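Local coordinates for NanU sialic acid binding protein (Bacteroides fragilis, PDB 4L7T) that binds sialic acid with high affinity, probably at the outer membrane as a SusD-like partner of the transporter NanO, at residues Y202-A207 / I267-R272; V247-D252 / Y386-C391. All coordinates share one frame; numbering follows the deposited sequence.

Contact 1. Residues Y202-A207 / I267-R272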
loop_
_atom_site.group_PDB
_atom_site.type_symbol
_atom_site.label_atom_id
_atom_site.label_comp_id
_atom_site.label_asym_id
_atom_site.label_seq_id
_atom_site.Cartn_x
_atom_site.Cartn_y
_atom_site.Cartn_z
ATOM N N TYR A 202 13.810 4.234 4.031
ATOM C CA TYR A 202 13.372 2.862 4.226
ATOM C C TYR A 202 13.352 2.452 5.682
ATOM O O TYR A 202 13.189 1.245 5.955
ATOM C CB TYR A 202 14.363 1.921 3.562
ATOM C CG TYR A 202 14.758 2.098 2.162
ATOM C CD1 TYR A 202 13.894 1.733 1.131
ATOM C CD2 TYR A 202 16.052 2.510 1.836
ATOM C CE1 TYR A 202 14.280 1.810 -0.182
ATOM C CE2 TYR A 202 16.455 2.582 0.499
ATOM C CZ TYR A 202 15.557 2.221 -0.496
ATOM O OH TYR A 202 15.877 2.288 -1.816
ATOM N N TYR A 203 13.385 3.419 6.619
ATOM C CA TYR A 203 13.183 3.253 8.038
ATOM C C TYR A 203 12.116 4.190 8.485
ATOM O O TYR A 203 11.987 5.320 7.910
ATOM C CB TYR A 203 14.510 3.515 8.862
ATOM C CG TYR A 203 15.453 2.315 8.675
ATOM C CD1 TYR A 203 15.458 1.296 9.599
ATOM C CD2 TYR A 203 16.216 2.209 7.542
ATOM C CE1 TYR A 203 16.258 0.165 9.414
ATOM C CE2 TYR A 203 17.026 1.039 7.323
ATOM C CZ TYR A 203 16.990 0.044 8.257
ATOM O OH TYR A 203 17.799 -1.080 8.098
ATOM N N TRP A 204 11.415 3.822 9.555
ATOM C CA TRP A 204 10.348 4.666 10.033
ATOM C C TRP A 204 10.884 6.027 10.555
ATOM O O TRP A 204 12.034 6.124 11.021
ATOM C CB TRP A 204 9.546 3.903 11.113
ATOM C CG TRP A 204 8.185 4.485 11.342
ATOM C CD1 TRP A 204 7.858 5.465 12.189
ATOM C CD2 TRP A 204 6.979 4.120 10.627
ATOM N NE1 TRP A 204 6.448 5.721 12.127
ATOM C CE2 TRP A 204 5.913 4.873 11.201
ATOM C CE3 TRP A 204 6.693 3.171 9.648
ATOM C CZ2 TRP A 204 4.563 4.777 10.743
ATOM C CZ3 TRP A 204 5.324 3.066 9.183
ATOM C CH2 TRP A 204 4.312 3.872 9.725
ATOM N N SER A 205 10.081 7.073 10.449
ATOM C CA SER A 205 10.549 8.478 10.775
ATOM C C SER A 205 9.312 9.262 11.239
ATOM O O SER A 205 8.167 8.747 11.168
ATOM C CB SER A 205 11.136 9.138 9.531
ATOM O OG SER A 205 10.125 9.344 8.554
ATOM N N MET A 206 9.514 10.499 11.703
ATOM C CA MET A 206 8.369 11.329 12.042
ATOM C C MET A 206 7.377 11.547 10.899
ATOM O O MET A 206 6.163 11.506 11.169
ATOM C CB MET A 206 8.878 12.720 12.570
ATOM C CG MET A 206 7.747 13.604 13.008
ATOM S SD MET A 206 6.701 13.027 14.356
ATOM C CE MET A 206 6.564 14.543 15.338
ATOM N N ALA A 207 7.866 11.750 9.680
ATOM C CA ALA A 207 6.921 11.983 8.560
ATOM C C ALA A 207 6.036 10.740 8.335
ATOM O O ALA A 207 4.891 10.858 7.959
ATOM C CB ALA A 207 7.638 12.302 7.314
ATOM N N ILE A 267 9.761 9.848 -1.578
ATOM C CA ILE A 267 9.449 8.723 -0.656
ATOM C C ILE A 267 9.493 9.144 0.785
ATOM O O ILE A 267 10.463 9.783 1.218
ATOM C CB ILE A 267 10.469 7.566 -0.888
ATOM C CG1 ILE A 267 10.565 7.216 -2.394
ATOM C CG2 ILE A 267 10.185 6.312 0.074
ATOM C CD1 ILE A 267 9.266 6.734 -2.990
ATOM N N ILE A 268 8.414 8.841 1.509
ATOM C CA ILE A 268 8.340 9.071 2.947
ATOM C C ILE A 268 8.674 7.774 3.653
ATOM O O ILE A 268 9.567 7.788 4.517
ATOM C CB ILE A 268 6.984 9.686 3.417
ATOM C CG1 ILE A 268 6.797 11.060 2.741
ATOM C CG2 ILE A 268 6.873 9.671 4.949
ATOM C CD1 ILE A 268 5.305 11.584 3.022
ATOM N N PHE A 269 8.047 6.651 3.263
ATOM C CA PHE A 269 8.503 5.363 3.885
ATOM C C PHE A 269 8.306 4.238 2.844
ATOM O O PHE A 269 7.256 4.213 2.182
ATOM C CB PHE A 269 7.697 5.072 5.167
ATOM C CG PHE A 269 8.002 3.752 5.768
ATOM C CD1 PHE A 269 9.306 3.467 6.165
ATOM C CD2 PHE A 269 7.042 2.769 5.876
ATOM C CE1 PHE A 269 9.637 2.191 6.704
ATOM C CE2 PHE A 269 7.366 1.480 6.395
ATOM C CZ PHE A 269 8.686 1.211 6.801
ATOM N N SER A 270 9.348 3.441 2.566
ATOM C CA SER A 270 9.243 2.374 1.555
ATOM C C SER A 270 9.811 1.120 2.129
ATOM O O SER A 270 10.681 1.173 2.990
ATOM C CB SER A 270 10.030 2.808 0.335
ATOM O OG SER A 270 9.941 1.952 -0.789
ATOM N N ILE A 271 9.287 -0.013 1.671
ATOM C CA ILE A 271 9.864 -1.336 1.995
ATOM C C ILE A 271 10.993 -1.585 1.051
ATOM O O ILE A 271 10.860 -1.577 -0.138
ATOM C CB ILE A 271 8.786 -2.394 1.808
ATOM C CG1 ILE A 271 7.618 -2.151 2.740
ATOM C CG2 ILE A 271 9.425 -3.801 2.081
ATOM C CD1 ILE A 271 7.851 -2.102 4.138
ATOM N N ARG A 272 12.227 -1.768 1.572
ATOM C CA ARG A 272 13.370 -1.971 0.750
ATOM C C ARG A 272 13.534 -3.467 0.463
ATOM O O ARG A 272 13.630 -4.279 1.399
ATOM C CB ARG A 272 14.724 -1.496 1.383
ATOM C CG ARG A 272 15.878 -1.491 0.234
ATOM C CD ARG A 272 17.295 -1.128 0.712
ATOM N NE ARG A 272 17.833 -2.167 1.572
ATOM C CZ ARG A 272 18.919 -2.896 1.320
ATOM N NH1 ARG A 272 19.661 -2.683 0.233
ATOM N NH2 ARG A 272 19.271 -3.833 2.188
HETATM O O HOH W 1 11.774 -0.645 4.923
HETATM O O HOH W 2 10.013 7.076 7.185
#
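Trp-204 turns the edge of its six-membered ring onto the face of Phe-269, a T-shaped (edge-to-face) pair with centroids 5.0 Å apart and planes at 63°. The CE3-CZ3 edge of Trp-204 does the touching, CE3 being 3.7 Å from Phe-269 CE2 and offset toward the rim of that ring. Both side chains have CG anti to the backbone N, which brings the rings together between the two segments. The Trp-204 indole is also fixed at its polar end, where NE1 bonds Thr-209 OG1. Beside this pair, Ala-207 CB meets Ile-268 CG2 at 3.6 Å, so the first turn of helix 206-223 closes on the bulge. Trp-204, Ala-207, Ile-268 and Phe-269 are all buried and form the close-packed interior side.

Two waters bridge the backbones, and water 2 also takes the Ser-205 hydroxyl. Water 2 donates to Tyr-203 O and Ile-268 O and accepts from Ser-205 OG at 2.7 Å, while water 1 donates to Tyr-202 O and Ser-270 O. The solvent-facing end, at exposed Arg-272 and partly exposed Tyr-202, still packs closely. Arg-272 CB lies 3.3 Å from Tyr-202 CD1 in a CH-pi contact, and CG and CD follow along the same ring face. The chain then bends at chi3 (68°) toward a salt bridge with Glu-277, its guanidinium plane 65° from the ring. Tyr-202 OH is hydrogen-bonded to Asp-382.

Ile-268 and Phe-269 both face Tyr-386 of the antiparallel partner strand, the defining geometry of a classic beta bulge. Together with Ser-205 at the N-cap position, this joins a bulged beta-ribbon to a helix start in the largely helical, SusD-family fold.

Contact 2. Residues V247-D252 / Y386-C391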
loop_
_atom_site.group_PDB
_atom_site.type_symbol
_atom_site.label_atom_id
_atom_site.label_comp_id
_atom_site.label_asym_id
_atom_site.label_seq_id
_atom_site.Cartn_x
_atom_site.Cartn_y
_atom_site.Cartn_z
ATOM N N VAL A 247 10.581 16.688 1.410
ATOM C CA VAL A 247 9.820 15.925 0.437
ATOM C C VAL A 247 9.447 16.781 -0.739
ATOM O O VAL A 247 9.293 18.006 -0.579
ATOM C CB VAL A 247 8.478 15.404 1.065
ATOM C CG1 VAL A 247 8.781 14.152 2.038
ATOM C CG2 VAL A 247 7.623 16.521 1.746
ATOM N N SER A 248 9.344 16.177 -1.911
ATOM C CA SER A 248 9.030 16.883 -3.121
ATOM C C SER A 248 8.459 15.869 -4.104
ATOM O O SER A 248 8.886 14.690 -4.070
ATOM C CB SER A 248 10.360 17.418 -3.686
ATOM O OG SER A 248 10.091 18.199 -4.811
ATOM N N LEU A 249 7.547 16.297 -4.964
ATOM C CA LEU A 249 7.213 15.445 -6.122
ATOM C C LEU A 249 8.335 15.273 -7.146
ATOM O O LEU A 249 8.905 16.277 -7.617
ATOM C CB LEU A 249 5.926 15.916 -6.805
ATOM C CG LEU A 249 4.691 15.964 -5.915
ATOM C CD1 LEU A 249 3.574 16.536 -6.774
ATOM C CD2 LEU A 249 4.293 14.556 -5.414
ATOM N N GLN A 250 8.637 14.030 -7.535
ATOM C CA GLN A 250 9.530 13.821 -8.686
ATOM C C GLN A 250 8.864 14.430 -9.970
ATOM O O GLN A 250 7.656 14.265 -10.197
ATOM C CB GLN A 250 9.770 12.318 -8.869
ATOM C CG GLN A 250 10.629 11.705 -7.778
ATOM C CD GLN A 250 12.125 12.080 -8.040
ATOM O OE1 GLN A 250 12.656 12.919 -7.351
ATOM N NE2 GLN A 250 12.728 11.562 -9.128
ATOM N N ASP A 251 9.646 15.073 -10.872
ATOM C CA ASP A 251 9.098 15.600 -12.090
ATOM C C ASP A 251 8.563 14.452 -12.963
ATOM O O ASP A 251 7.551 14.657 -13.625
ATOM C CB ASP A 251 10.218 16.284 -12.932
ATOM C CG ASP A 251 10.594 17.636 -12.410
ATOM O OD1 ASP A 251 9.896 18.163 -11.530
ATOM O OD2 ASP A 251 11.620 18.186 -12.905
ATOM N N ASP A 252 9.228 13.285 -12.929
ATOM C CA ASP A 252 8.899 12.117 -13.770
ATOM C C ASP A 252 8.217 11.057 -12.889
ATOM O O ASP A 252 8.854 10.442 -11.969
ATOM C CB ASP A 252 10.195 11.615 -14.414
ATOM C CG ASP A 252 10.002 10.454 -15.411
ATOM O OD1 ASP A 252 9.063 9.633 -15.281
ATOM O OD2 ASP A 252 10.864 10.306 -16.335
ATOM N N TYR A 386 4.409 5.053 1.879
ATOM C CA TYR A 386 3.950 6.446 1.925
ATOM C C TYR A 386 4.835 7.275 1.039
ATOM O O TYR A 386 6.104 7.229 1.135
ATOM C CB TYR A 386 4.073 7.038 3.312
ATOM C CG TYR A 386 3.120 6.442 4.324
ATOM C CD1 TYR A 386 1.795 6.218 4.035
ATOM C CD2 TYR A 386 3.570 6.159 5.643
ATOM C CE1 TYR A 386 0.913 5.732 4.971
ATOM C CE2 TYR A 386 2.681 5.673 6.585
ATOM C CZ TYR A 386 1.356 5.468 6.247
ATOM O OH TYR A 386 0.518 4.990 7.271
ATOM N N ARG A 387 4.177 7.998 0.110
ATOM C CA ARG A 387 4.957 9.010 -0.642
ATOM C C ARG A 387 4.265 10.311 -0.727
ATOM O O ARG A 387 3.157 10.420 -0.247
ATOM C CB ARG A 387 5.321 8.519 -1.989
ATOM C CG ARG A 387 4.247 8.122 -2.803
ATOM C CD ARG A 387 4.856 7.353 -4.026
ATOM N NE ARG A 387 3.773 6.826 -4.958
ATOM C CZ ARG A 387 3.150 7.540 -5.896
ATOM N NH1 ARG A 387 3.410 8.879 -6.062
ATOM N NH2 ARG A 387 2.170 6.962 -6.612
ATOM N N TYR A 388 5.010 11.341 -1.098
ATOM C CA TYR A 388 4.501 12.693 -0.951
ATOM C C TYR A 388 3.176 12.915 -1.715
ATOM O O TYR A 388 2.332 13.689 -1.175
ATOM C CB TYR A 388 5.535 13.733 -1.376
ATOM C CG TYR A 388 5.193 15.174 -1.007
ATOM C CD1 TYR A 388 4.677 15.464 0.287
ATOM C CD2 TYR A 388 5.375 16.182 -1.934
ATOM C CE1 TYR A 388 4.362 16.820 0.674
ATOM C CE2 TYR A 388 5.034 17.543 -1.593
ATOM C CZ TYR A 388 4.542 17.797 -0.278
ATOM O OH TYR A 388 4.293 19.144 0.026
ATOM N N ALA A 389 2.976 12.298 -2.911
ATOM C CA ALA A 389 1.649 12.484 -3.524
ATOM C C ALA A 389 0.503 11.993 -2.598
ATOM O O ALA A 389 -0.590 12.563 -2.638
ATOM C CB ALA A 389 1.628 11.806 -4.914
ATOM N N ASP A 390 0.736 10.966 -1.772
ATOM C CA ASP A 390 -0.309 10.451 -0.837
ATOM C C ASP A 390 -0.567 11.506 0.256
ATOM O O ASP A 390 -1.730 11.806 0.598
ATOM C CB ASP A 390 0.273 9.155 -0.296
ATOM C CG ASP A 390 -0.719 8.266 0.452
ATOM O OD1 ASP A 390 -1.919 8.610 0.596
ATOM O OD2 ASP A 390 -0.268 7.177 0.953
ATOM N N CYS A 391 0.494 12.155 0.784
ATOM C CA CYS A 391 0.311 13.248 1.730
ATOM C C CYS A 391 -0.636 14.313 1.120
ATOM O O CYS A 391 -1.590 14.737 1.789
ATOM C CB CYS A 391 1.695 13.902 2.023
ATOM S SG CYS A 391 1.591 15.290 3.153
#
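The Tyr-388 ring has Val-247 over one face and the backbone of Leu-249 at its edge. Val-247 CG2 lies 3.6 Å from the ring centroid and 23° off the normal, a CH-pi contact, and it is displaced toward the rim, where its nearest ring atom is CE1 of Tyr-388 at 3.4 Å. The two side chains cross at about a right angle. At the edge, near the ring plane, Leu-249 N is 3.7 Å from Tyr-388 CD2, so the loop passes over the face and then alongside the rim.

The torsions account for this placement. Tyr-388 holds CG anti to its backbone N (chi1 -169°), carrying the ring from the helix start toward the loop. Val-247 places CG2 between its backbone N and carbonyl carbon, and this is the methyl that covers the ring.

Leu-249 extends the apolar patch toward the helix: its CD2 touches both Tyr-388 CD2, at 4.0 Å, and Ala-389 CB, at 3.9 Å, and so links the ring to the helix backbone. Arg-416 of helix 407-418 touches both Leu-249 and Ala-389, and Gln-412 also packs on Leu-249. The two segments meet through apolar and CH-pi contacts; polar links between them run through a third residue, Glu-266, whose carboxylate takes Gln-250 N and the Arg-387 guanidinium and whose backbone pairs with Tyr-388. Ser-248 pairs through its backbone with Ser-265.

Arg-387 occupies the N-cap position, and its O accepts from Asp-390 N at 2.9 Å and, weakly, from Cys-391 N. The result is a strand-to-helix junction, 383-387 running directly into helix 388-401, with an irregular loop laid across the first helical turn of the SusD-family fold.

Overall arrangement
From the N terminus, the chain passes 202-207 into helix 206-223, then helix 227-244, and reaches 247-252 before entering strand 267-271. There contact 1 closes a largely helical loop of 59 intervening residues. Contact 2 closes a longer one, of 133 residues, when strand 383-387 leads into helix 388-401. Because the segments alternate along the chain, the two closures cross. Their centres are 13 Å apart, and they share the antiparallel ribbon of 267-271 and 383-387: Ile-268 N and Phe-269 N probably both donate to Tyr-386 O, Trp-204 packs on the Tyr-386 ring, and Ile-268 packs on Val-247. The ribbon thereby ties the starts of helices 206-223 and 388-401 together.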